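Long-range contacts in erythromycin dehydratase (Saccharopolyspora erythraea, PDB 3EL6), which probably dehydrates beta-hydroxyacyl intermediates on their carrier protein during erythromycin assembly, as the dehydratase domain of a modular polyketide synthase: residues E99-R105 against S148-T154; A161-D165 against A287-V291; L250-T256 against V294-R300. All coordinates share one frame; numbering follows the deposited sequence.

Contact 1 of 3, residues E99-R105 against S148-T154; sequences EELVLQR and SQHATGT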
loop_
_atom_site.group_PDB
_atom_site.type_symbol
_atom_site.label_atom_id
_atom_site.label_comp_id
_atom_site.label_asym_id
_atom_site.label_seq_id
_atom_site.Cartn_x
_atom_site.Cartn_y
_atom_site.Cartn_z
ATOM N N GLU A 99 -3.045 -8.348 -18.935
ATOM C CA GLU A 99 -2.449 -9.428 -19.667
ATOM C C GLU A 99 -3.037 -10.775 -19.277
ATOM O O GLU A 99 -3.283 -11.622 -20.120
ATOM C CB GLU A 99 -0.937 -9.446 -19.445
ATOM C CG GLU A 99 -0.315 -10.612 -20.128
ATOM C CD GLU A 99 1.166 -10.431 -20.219
ATOM O OE1 GLU A 99 1.596 -9.623 -21.072
ATOM O OE2 GLU A 99 1.869 -11.116 -19.434
ATOM N N GLU A 100 -3.291 -10.985 -17.999
ATOM C CA GLU A 100 -4.100 -12.140 -17.575
ATOM C C GLU A 100 -4.774 -11.817 -16.264
ATOM O O GLU A 100 -4.236 -11.030 -15.451
ATOM C CB GLU A 100 -3.139 -13.316 -17.359
ATOM C CG GLU A 100 -3.667 -14.493 -16.574
ATOM C CD GLU A 100 -2.565 -15.520 -16.253
ATOM O OE1 GLU A 100 -1.599 -15.145 -15.537
ATOM O OE2 GLU A 100 -2.672 -16.699 -16.703
ATOM N N LEU A 101 -5.970 -12.366 -16.070
ATOM C CA LEU A 101 -6.579 -12.398 -14.711
ATOM C C LEU A 101 -7.207 -13.737 -14.522
ATOM O O LEU A 101 -8.049 -14.181 -15.363
ATOM C CB LEU A 101 -7.599 -11.256 -14.546
ATOM C CG LEU A 101 -8.041 -11.127 -13.073
ATOM C CD1 LEU A 101 -6.923 -10.467 -12.258
ATOM C CD2 LEU A 101 -9.327 -10.321 -13.031
ATOM N N VAL A 102 -6.783 -14.435 -13.463
ATOM C CA VAL A 102 -7.302 -15.759 -13.175
ATOM C C VAL A 102 -8.158 -15.638 -11.928
ATOM O O VAL A 102 -7.711 -15.115 -10.884
ATOM C CB VAL A 102 -6.158 -16.748 -12.940
ATOM C CG1 VAL A 102 -6.718 -18.126 -12.607
ATOM C CG2 VAL A 102 -5.322 -16.810 -14.189
ATOM N N LEU A 103 -9.404 -16.047 -12.057
ATOM C CA LEU A 103 -10.343 -15.925 -10.988
ATOM C C LEU A 103 -10.347 -17.190 -10.142
ATOM O O LEU A 103 -10.516 -18.299 -10.643
ATOM C CB LEU A 103 -11.721 -15.645 -11.597
ATOM C CG LEU A 103 -11.720 -14.359 -12.467
ATOM C CD1 LEU A 103 -12.852 -14.327 -13.473
ATOM C CD2 LEU A 103 -11.789 -13.106 -11.613
ATOM N N GLN A 104 -10.198 -17.037 -8.849
ATOM C CA GLN A 104 -10.363 -18.174 -7.983
ATOM C C GLN A 104 -11.829 -18.197 -7.564
ATOM O O GLN A 104 -12.724 -17.702 -8.270
ATOM C CB GLN A 104 -9.372 -18.065 -6.797
ATOM C CG GLN A 104 -7.916 -18.504 -7.190
ATOM C CD GLN A 104 -6.934 -17.364 -7.678
ATOM O OE1 GLN A 104 -6.462 -17.388 -8.824
ATOM N NE2 GLN A 104 -6.591 -16.423 -6.786
ATOM N N ARG A 105 -12.093 -18.778 -6.422
ATOM C CA ARG A 105 -13.389 -18.698 -5.804
ATOM C C ARG A 105 -14.134 -17.394 -6.065
ATOM O O ARG A 105 -13.614 -16.292 -5.814
ATOM C CB ARG A 105 -13.173 -18.830 -4.316
ATOM C CG ARG A 105 -11.776 -18.372 -3.941
ATOM C CD ARG A 105 -11.317 -19.141 -2.754
ATOM N NE ARG A 105 -12.185 -18.811 -1.631
ATOM C CZ ARG A 105 -12.126 -17.630 -1.041
ATOM N NH1 ARG A 105 -12.933 -17.357 -0.018
ATOM N NH2 ARG A 105 -11.241 -16.734 -1.503
ATOM N N SER A 148 -9.296 -12.926 1.976
ATOM C CA SER A 148 -9.067 -14.135 1.227
ATOM C C SER A 148 -8.745 -13.707 -0.206
ATOM O O SER A 148 -9.314 -12.746 -0.684
ATOM C CB SER A 148 -10.349 -14.978 1.149
ATOM O OG SER A 148 -9.983 -16.294 0.757
ATOM N N GLN A 149 -7.899 -14.458 -0.887
ATOM C CA GLN A 149 -7.514 -14.098 -2.259
ATOM C C GLN A 149 -8.560 -14.578 -3.261
ATOM O O GLN A 149 -8.953 -15.748 -3.197
ATOM C CB GLN A 149 -6.183 -14.712 -2.644
ATOM C CG GLN A 149 -5.752 -14.225 -4.019
ATOM C CD GLN A 149 -4.385 -14.636 -4.361
ATOM O OE1 GLN A 149 -4.160 -15.313 -5.364
ATOM N NE2 GLN A 149 -3.433 -14.202 -3.561
ATOM N N HIS A 150 -9.041 -13.700 -4.148
ATOM C CA HIS A 150 -10.049 -14.136 -5.134
ATOM C C HIS A 150 -9.544 -14.123 -6.577
ATOM O O HIS A 150 -10.086 -14.858 -7.427
ATOM C CB HIS A 150 -11.333 -13.317 -5.029
ATOM C CG HIS A 150 -12.153 -13.713 -3.841
ATOM N ND1 HIS A 150 -13.088 -14.723 -3.889
ATOM C CD2 HIS A 150 -12.123 -13.277 -2.557
ATOM C CE1 HIS A 150 -13.605 -14.894 -2.676
ATOM N NE2 HIS A 150 -13.037 -14.028 -1.851
ATOM N N ALA A 151 -8.514 -13.316 -6.855
ATOM C CA ALA A 151 -7.978 -13.278 -8.234
ATOM C C ALA A 151 -6.520 -12.851 -8.204
ATOM O O ALA A 151 -6.105 -12.162 -7.281
ATOM C CB ALA A 151 -8.760 -12.308 -9.075
ATOM N N THR A 152 -5.808 -13.161 -9.279
ATOM C CA THR A 152 -4.459 -12.672 -9.456
ATOM C C THR A 152 -4.174 -12.600 -10.945
ATOM O O THR A 152 -4.725 -13.385 -11.741
ATOM C CB THR A 152 -3.417 -13.601 -8.777
ATOM O OG1 THR A 152 -2.132 -12.964 -8.826
ATOM C CG2 THR A 152 -3.335 -14.929 -9.503
ATOM N N GLY A 153 -3.343 -11.658 -11.341
ATOM C CA GLY A 153 -3.042 -11.519 -12.767
ATOM C C GLY A 153 -1.852 -10.610 -12.994
ATOM O O GLY A 153 -1.036 -10.384 -12.070
ATOM N N THR A 154 -1.786 -10.055 -14.199
ATOM C CA THR A 154 -0.642 -9.289 -14.661
ATOM C C THR A 154 -1.138 -8.111 -15.476
ATOM O O THR A 154 -2.038 -8.281 -16.320
ATOM C CB THR A 154 0.258 -10.222 -15.548
ATOM O OG1 THR A 154 0.716 -11.329 -14.749
ATOM C CG2 THR A 154 1.467 -9.451 -16.150
HETATM O O HOH W 1 -12.893 -14.923 -7.657
#
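The guanidinium of Arg-105 is sandwiched between Ser-148 OG over one face and the His-150 ring over the other, while Gln-149 O sits at its edge and takes a weak hydrogen bond from NH2. The arginine chain, bent at chi2 and chi3, brings NH2 3.2 Å above the His-150 ring plane, toward the rim; with the planes 31° apart, the groups overlap only partly and at a tilt. At its own edge the imidazole uses ND1, which donates to Arg-105 O at 2.5 Å, a doubtfully short length; the acceptor lies near the ring plane, but the donor stands 37° out of the carbonyl plane. The amides of Gln-104 and Gln-149 meet at 57°, with NE2 of Gln-104 3.0 Å from OE1 of Gln-149.

Beyond these groups the strands run antiparallel. Val-102 and Thr-152 form a hydrogen-bonded pair, with Val-102 N to Thr-152 O at 2.9 Å, and Glu-99 and Glu-100 both face Thr-154 in a classic beta bulge. Gly-153 lets the strands close in to 4.1 Å between its CA and that of Leu-101. Leu-101 CD1 and Leu-103 CD2 reach Ala-151 CB on the face covered by helix 79-93; on the other face Thr-152 OG1 bonds to Asp-132.

The ND1 bond, if its short length is real, would help fix the ring's rotation, and the arginine over its face would probably disfavour a second proton.

Contact 2 of 3, residues A161-D165 against A287-V291; sequences AGPRD and AGHLV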
loop_
_atom_site.group_PDB
_atom_site.type_symbol
_atom_site.label_atom_id
_atom_site.label_comp_id
_atom_site.label_asym_id
_atom_site.label_seq_id
_atom_site.Cartn_x
_atom_site.Cartn_y
_atom_site.Cartn_z
ATOM N N ALA A 161 -5.443 0.469 -31.049
ATOM C CA ALA A 161 -6.756 0.029 -31.502
ATOM C C ALA A 161 -6.732 -0.221 -33.002
ATOM O O ALA A 161 -6.250 0.610 -33.740
ATOM C CB ALA A 161 -7.743 1.128 -31.241
ATOM N N GLY A 162 -7.281 -1.338 -33.448
ATOM C CA GLY A 162 -7.650 -1.437 -34.883
ATOM C C GLY A 162 -8.541 -0.293 -35.416
ATOM O O GLY A 162 -8.977 0.617 -34.693
ATOM N N PRO A 163 -8.835 -0.335 -36.727
ATOM C CA PRO A 163 -9.626 0.685 -37.399
ATOM C C PRO A 163 -11.129 0.423 -37.109
ATOM O O PRO A 163 -11.490 -0.675 -36.663
ATOM C CB PRO A 163 -9.328 0.426 -38.893
ATOM C CG PRO A 163 -9.146 -1.136 -38.937
ATOM C CD PRO A 163 -8.517 -1.493 -37.591
ATOM N N ARG A 164 -11.946 1.448 -37.326
ATOM C CA ARG A 164 -13.401 1.369 -37.227
ATOM C C ARG A 164 -13.948 0.260 -38.108
ATOM O O ARG A 164 -13.462 0.021 -39.211
ATOM C CB ARG A 164 -13.998 2.702 -37.641
ATOM C CG ARG A 164 -15.523 2.777 -37.588
ATOM C CD ARG A 164 -15.968 4.176 -37.948
ATOM N NE ARG A 164 -17.421 4.296 -38.013
ATOM C CZ ARG A 164 -18.084 5.452 -37.918
ATOM N NH1 ARG A 164 -17.428 6.604 -37.761
ATOM N NH2 ARG A 164 -19.414 5.465 -37.981
ATOM N N ASP A 165 -14.960 -0.442 -37.617
ATOM C CA ASP A 165 -15.529 -1.549 -38.344
ATOM C C ASP A 165 -16.605 -0.929 -39.225
ATOM O O ASP A 165 -17.486 -0.229 -38.730
ATOM C CB ASP A 165 -16.124 -2.539 -37.360
ATOM C CG ASP A 165 -16.737 -3.731 -38.034
ATOM O OD1 ASP A 165 -16.802 -3.745 -39.288
ATOM O OD2 ASP A 165 -17.177 -4.656 -37.296
ATOM N N ALA A 287 -21.299 2.520 -33.657
ATOM C CA ALA A 287 -20.650 3.179 -34.790
ATOM C C ALA A 287 -19.433 2.402 -35.365
ATOM O O ALA A 287 -18.905 2.780 -36.414
ATOM C CB ALA A 287 -20.247 4.598 -34.396
ATOM N N GLY A 288 -19.082 1.267 -34.754
ATOM C CA GLY A 288 -17.973 0.414 -35.205
ATOM C C GLY A 288 -16.613 0.758 -34.581
ATOM O O GLY A 288 -15.624 0.091 -34.879
ATOM N N HIS A 289 -16.526 1.772 -33.725
ATOM C CA HIS A 289 -15.219 2.068 -33.099
ATOM C C HIS A 289 -14.868 0.986 -32.080
ATOM O O HIS A 289 -15.741 0.551 -31.339
ATOM C CB HIS A 289 -15.255 3.382 -32.350
ATOM C CG HIS A 289 -15.608 4.540 -33.213
ATOM N ND1 HIS A 289 -16.767 5.271 -33.041
ATOM C CD2 HIS A 289 -14.981 5.069 -34.291
ATOM C CE1 HIS A 289 -16.819 6.223 -33.960
ATOM N NE2 HIS A 289 -15.755 6.111 -34.738
ATOM N N LEU A 290 -13.590 0.599 -31.999
ATOM C CA LEU A 290 -13.195 -0.496 -31.119
ATOM C C LEU A 290 -13.268 0.019 -29.682
ATOM O O LEU A 290 -12.825 1.147 -29.364
ATOM C CB LEU A 290 -11.746 -0.927 -31.411
ATOM C CG LEU A 290 -11.278 -2.200 -30.716
ATOM C CD1 LEU A 290 -12.096 -3.434 -31.117
ATOM C CD2 LEU A 290 -9.762 -2.454 -30.911
ATOM N N VAL A 291 -13.811 -0.827 -28.809
ATOM C CA VAL A 291 -13.982 -0.456 -27.403
ATOM C C VAL A 291 -13.109 -1.375 -26.547
ATOM O O VAL A 291 -12.454 -0.899 -25.607
ATOM C CB VAL A 291 -15.484 -0.541 -26.955
ATOM C CG1 VAL A 291 -15.612 -0.416 -25.413
ATOM C CG2 VAL A 291 -16.290 0.602 -27.650
HETATM O O HOH W 2 -13.362 -1.377 -34.809
#
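Asp-165 N donates to Gly-288 O at 2.9 Å in a nearly straight bond (165° at the hydrogen), although it approaches from well above the carbonyl plane. The same oxygen accepts a hydrogen bond from a water that also donates to Pro-163 O, so two donors grip it and the water ties the two backbones together. Alongside, the Arg-164 chain runs extended from CG to NE, which carries its end along Ala-287 and His-289. NE lies 2.7 Å from Ala-287 O; Ala-287 CB and His-289 CE1 are over one face of the guanidinium, whose plane is turned 60° from the imidazole.

The partners belong to two connections of the double hotdog fold: 161-165 lies in the loop after strand 148-156, and 287-291 leads from the turn after strand 278-284 into strand 290-299. Gly-288 has a positive phi and, having no side chain, lets Asp-165 come close, CA to CA 4.4 Å. At the other end Leu-290 CD2 meets Ala-161 CB at 4.1 Å and lies 3.7 Å from Gly-162 N.

Farther out, Asp-285 OD1 accepts from His-289 N and holds the turn, while Asp-165 OD1 accepts from Glu-167 N. His-260 packs against both Ala-161 and Leu-290.

Contact 3 of 3, residues L250-T256 against V294-R300; sequences LPFAWNT and VDSLVVR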
loop_
_atom_site.group_PDB
_atom_site.type_symbol
_atom_site.label_atom_id
_atom_site.label_comp_id
_atom_site.label_asym_id
_atom_site.label_seq_id
_atom_site.Cartn_x
_atom_site.Cartn_y
_atom_site.Cartn_z
ATOM N N LEU A 250 -18.945 -20.864 -15.932
ATOM C CA LEU A 250 -18.591 -19.507 -15.505
ATOM C C LEU A 250 -17.167 -19.176 -16.007
ATOM O O LEU A 250 -16.291 -20.039 -15.954
ATOM C CB LEU A 250 -18.616 -19.447 -13.971
ATOM C CG LEU A 250 -19.772 -18.823 -13.167
ATOM C CD1 LEU A 250 -21.051 -18.621 -13.947
ATOM C CD2 LEU A 250 -20.012 -19.589 -11.876
ATOM N N PRO A 251 -16.929 -17.937 -16.485
ATOM C CA PRO A 251 -15.563 -17.628 -16.943
ATOM C C PRO A 251 -14.611 -17.734 -15.775
ATOM O O PRO A 251 -14.962 -17.381 -14.656
ATOM C CB PRO A 251 -15.651 -16.173 -17.386
ATOM C CG PRO A 251 -17.101 -15.910 -17.631
ATOM C CD PRO A 251 -17.857 -16.818 -16.703
ATOM N N PHE A 252 -13.412 -18.229 -16.010
ATOM C CA PHE A 252 -12.456 -18.267 -14.924
ATOM C C PHE A 252 -11.075 -17.641 -15.265
ATOM O O PHE A 252 -10.315 -17.332 -14.358
ATOM C CB PHE A 252 -12.319 -19.692 -14.370
ATOM C CG PHE A 252 -11.160 -20.414 -14.893
ATOM C CD1 PHE A 252 -9.988 -20.482 -14.162
ATOM C CD2 PHE A 252 -11.216 -21.029 -16.123
ATOM C CE1 PHE A 252 -8.896 -21.141 -14.660
ATOM C CE2 PHE A 252 -10.112 -21.700 -16.624
ATOM C CZ PHE A 252 -8.952 -21.729 -15.893
ATOM N N ALA A 253 -10.775 -17.417 -16.546
ATOM C CA ALA A 253 -9.494 -16.809 -16.896
ATOM C C ALA A 253 -9.728 -15.866 -18.040
ATOM O O ALA A 253 -10.347 -16.270 -19.054
ATOM C CB ALA A 253 -8.488 -17.899 -17.328
ATOM N N TRP A 254 -9.279 -14.621 -17.893
ATOM C CA TRP A 254 -9.389 -13.657 -18.959
ATOM C C TRP A 254 -7.979 -13.333 -19.424
ATOM O O TRP A 254 -7.127 -12.967 -18.609
ATOM C CB TRP A 254 -10.007 -12.370 -18.432
ATOM C CG TRP A 254 -11.490 -12.475 -18.015
ATOM C CD1 TRP A 254 -11.996 -13.156 -16.945
ATOM C CD2 TRP A 254 -12.590 -11.785 -18.621
ATOM N NE1 TRP A 254 -13.368 -12.941 -16.867
ATOM C CE2 TRP A 254 -13.747 -12.103 -17.882
ATOM C CE3 TRP A 254 -12.700 -10.924 -19.689
ATOM C CZ2 TRP A 254 -15.012 -11.607 -18.212
ATOM C CZ3 TRP A 254 -13.987 -10.412 -20.023
ATOM C CH2 TRP A 254 -15.106 -10.767 -19.281
ATOM N N ASN A 255 -7.736 -13.441 -20.734
ATOM C CA ASN A 255 -6.378 -13.348 -21.308
ATOM C C ASN A 255 -6.307 -12.207 -22.288
ATOM O O ASN A 255 -7.086 -12.160 -23.256
ATOM C CB ASN A 255 -5.987 -14.671 -22.033
ATOM C CG ASN A 255 -5.935 -15.853 -21.098
ATOM O OD1 ASN A 255 -6.715 -16.809 -21.216
ATOM N ND2 ASN A 255 -5.033 -15.807 -20.159
ATOM N N THR A 256 -5.422 -11.256 -22.009
ATOM C CA THR A 256 -5.212 -10.083 -22.758
ATOM C C THR A 256 -6.482 -9.278 -22.995
ATOM O O THR A 256 -7.047 -9.280 -24.097
ATOM C CB THR A 256 -4.418 -10.320 -24.082
ATOM O OG1 THR A 256 -3.241 -11.088 -23.793
ATOM C CG2 THR A 256 -3.996 -8.981 -24.674
ATOM N N VAL A 294 -10.495 -9.150 -26.044
ATOM C CA VAL A 294 -10.113 -10.157 -25.105
ATOM C C VAL A 294 -9.564 -11.279 -25.972
ATOM O O VAL A 294 -10.266 -11.844 -26.872
ATOM C CB VAL A 294 -11.317 -10.715 -24.276
ATOM C CG1 VAL A 294 -10.863 -11.958 -23.376
ATOM C CG2 VAL A 294 -12.029 -9.606 -23.459
ATOM N N ASP A 295 -8.274 -11.571 -25.813
ATOM C CA ASP A 295 -7.676 -12.607 -26.674
ATOM C C ASP A 295 -8.309 -13.974 -26.438
ATOM O O ASP A 295 -8.586 -14.725 -27.404
ATOM C CB ASP A 295 -6.160 -12.697 -26.468
ATOM C CG ASP A 295 -5.399 -11.606 -27.195
ATOM O OD1 ASP A 295 -6.005 -10.708 -27.844
ATOM O OD2 ASP A 295 -4.134 -11.643 -27.139
ATOM N N SER A 296 -8.538 -14.337 -25.180
ATOM C CA SER A 296 -9.377 -15.491 -24.860
ATOM C C SER A 296 -9.987 -15.393 -23.490
ATOM O O SER A 296 -9.312 -14.986 -22.523
ATOM C CB SER A 296 -8.643 -16.852 -24.941
ATOM O OG SER A 296 -7.391 -16.749 -24.333
ATOM N N LEU A 297 -11.269 -15.769 -23.432
ATOM C CA LEU A 297 -12.006 -15.866 -22.201
ATOM C C LEU A 297 -12.233 -17.352 -22.065
ATOM O O LEU A 297 -12.817 -17.982 -22.973
ATOM C CB LEU A 297 -13.384 -15.216 -22.389
ATOM C CG LEU A 297 -14.044 -14.645 -21.140
ATOM C CD1 LEU A 297 -15.563 -14.617 -21.229
ATOM C CD2 LEU A 297 -13.521 -15.208 -19.842
ATOM N N VAL A 298 -11.808 -17.926 -20.952
ATOM C CA VAL A 298 -11.873 -19.378 -20.764
ATOM C C VAL A 298 -12.865 -19.713 -19.690
ATOM O O VAL A 298 -12.892 -19.080 -18.613
ATOM C CB VAL A 298 -10.509 -19.939 -20.316
ATOM C CG1 VAL A 298 -10.559 -21.464 -20.263
ATOM C CG2 VAL A 298 -9.453 -19.476 -21.234
ATOM N N VAL A 299 -13.674 -20.735 -19.953
ATOM C CA VAL A 299 -14.628 -21.199 -18.959
ATOM C C VAL A 299 -14.191 -22.558 -18.414
ATOM O O VAL A 299 -13.514 -23.326 -19.079
ATOM C CB VAL A 299 -16.061 -21.259 -19.535
ATOM C CG1 VAL A 299 -16.506 -19.866 -20.043
ATOM C CG2 VAL A 299 -16.107 -22.280 -20.676
ATOM N N ARG A 300 -14.553 -22.835 -17.169
ATOM C CA ARG A 300 -14.136 -24.065 -16.515
ATOM C C ARG A 300 -15.196 -24.441 -15.517
ATOM O O ARG A 300 -16.114 -23.645 -15.321
ATOM C CB ARG A 300 -12.808 -23.832 -15.807
ATOM C CG ARG A 300 -12.627 -24.529 -14.464
ATOM C CD ARG A 300 -11.734 -23.654 -13.588
ATOM N NE ARG A 300 -10.636 -24.350 -12.905
ATOM C CZ ARG A 300 -9.544 -24.839 -13.501
ATOM N NH1 ARG A 300 -8.600 -25.425 -12.765
ATOM N NH2 ARG A 300 -9.398 -24.768 -14.827
HETATM O O HOH W 3 -6.886 -8.522 -26.711
HETATM O O HOH W 4 -3.379 -13.804 -24.530
#
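Arg-300 folds over one face of the Phe-252 ring: CD sits 3.6 Å from the ring centroid in a CH-pi contact, and the guanidinium makes a cation-pi interaction, with CZ 4.2 Å from the centroid and the two planes 32° apart. Ala-253 CB covers the opposite face. On the other side of the strands, Leu-297 CD2 stands almost on the normal of the five-membered ring of Trp-254, 3.6 Å from its centroid, and Val-294 CG2 approaches the indole edge.

Among the apolar pairs, Leu-297 CD2 is also pressed against Pro-251 CB at 3.4 Å, a tight fit. CG of Leu-297 lies anti to its own backbone N (chi1 -153°) and chi2 is extended, so that CD2 touches both the proline and the indole face, from directions roughly at right angles. Val-298 CG1 meets Phe-252 CE2 at 3.7 Å.

Backbone hydrogen bonds join the strands in antiparallel register, broken by two classic bulges. Phe-252 and Ala-253 both face Val-298, whose carbonyl takes a bond of 2.8 Å from Phe-252 N and a weak one from Ala-253 N. Asp-295 and Ser-296 both face Asn-255, where the strand turns a corner.

Polar side chains gather at that corner. One water donates to Thr-256 O and Asp-295 OD1; a second bonds Thr-256 OG1 and, weakly, Asp-295 OD2.

Trp-254 and Leu-297 pack on helix 227-235, the arrangement typical of a hotdog fold, in which an antiparallel sheet wraps around a central helix.

Contacts 1 and 3 are neighbours, their centres 11 Å apart, because strands 97-103 and 251-259 lie side by side: Leu-103 N to Phe-252 O and Leu-101 O to Trp-254 N, both 2.8 Å, are probable hydrogen bonds. Across these four neighbouring strands the order is 148-156, 97-103, 251-259, 290-299, so the middle pair joins the two hotdog halves of the domain. Contact 2 lies about 29 Å from contact 1 and 22 Å from contact 3, centre to centre, but it shares strand 290-299 with contact 3. Along the chain contact 1 closes first, while contacts 2 and 3 alternate their segments; contact 2 places the connection that leaves the first half beside the start of the last strand.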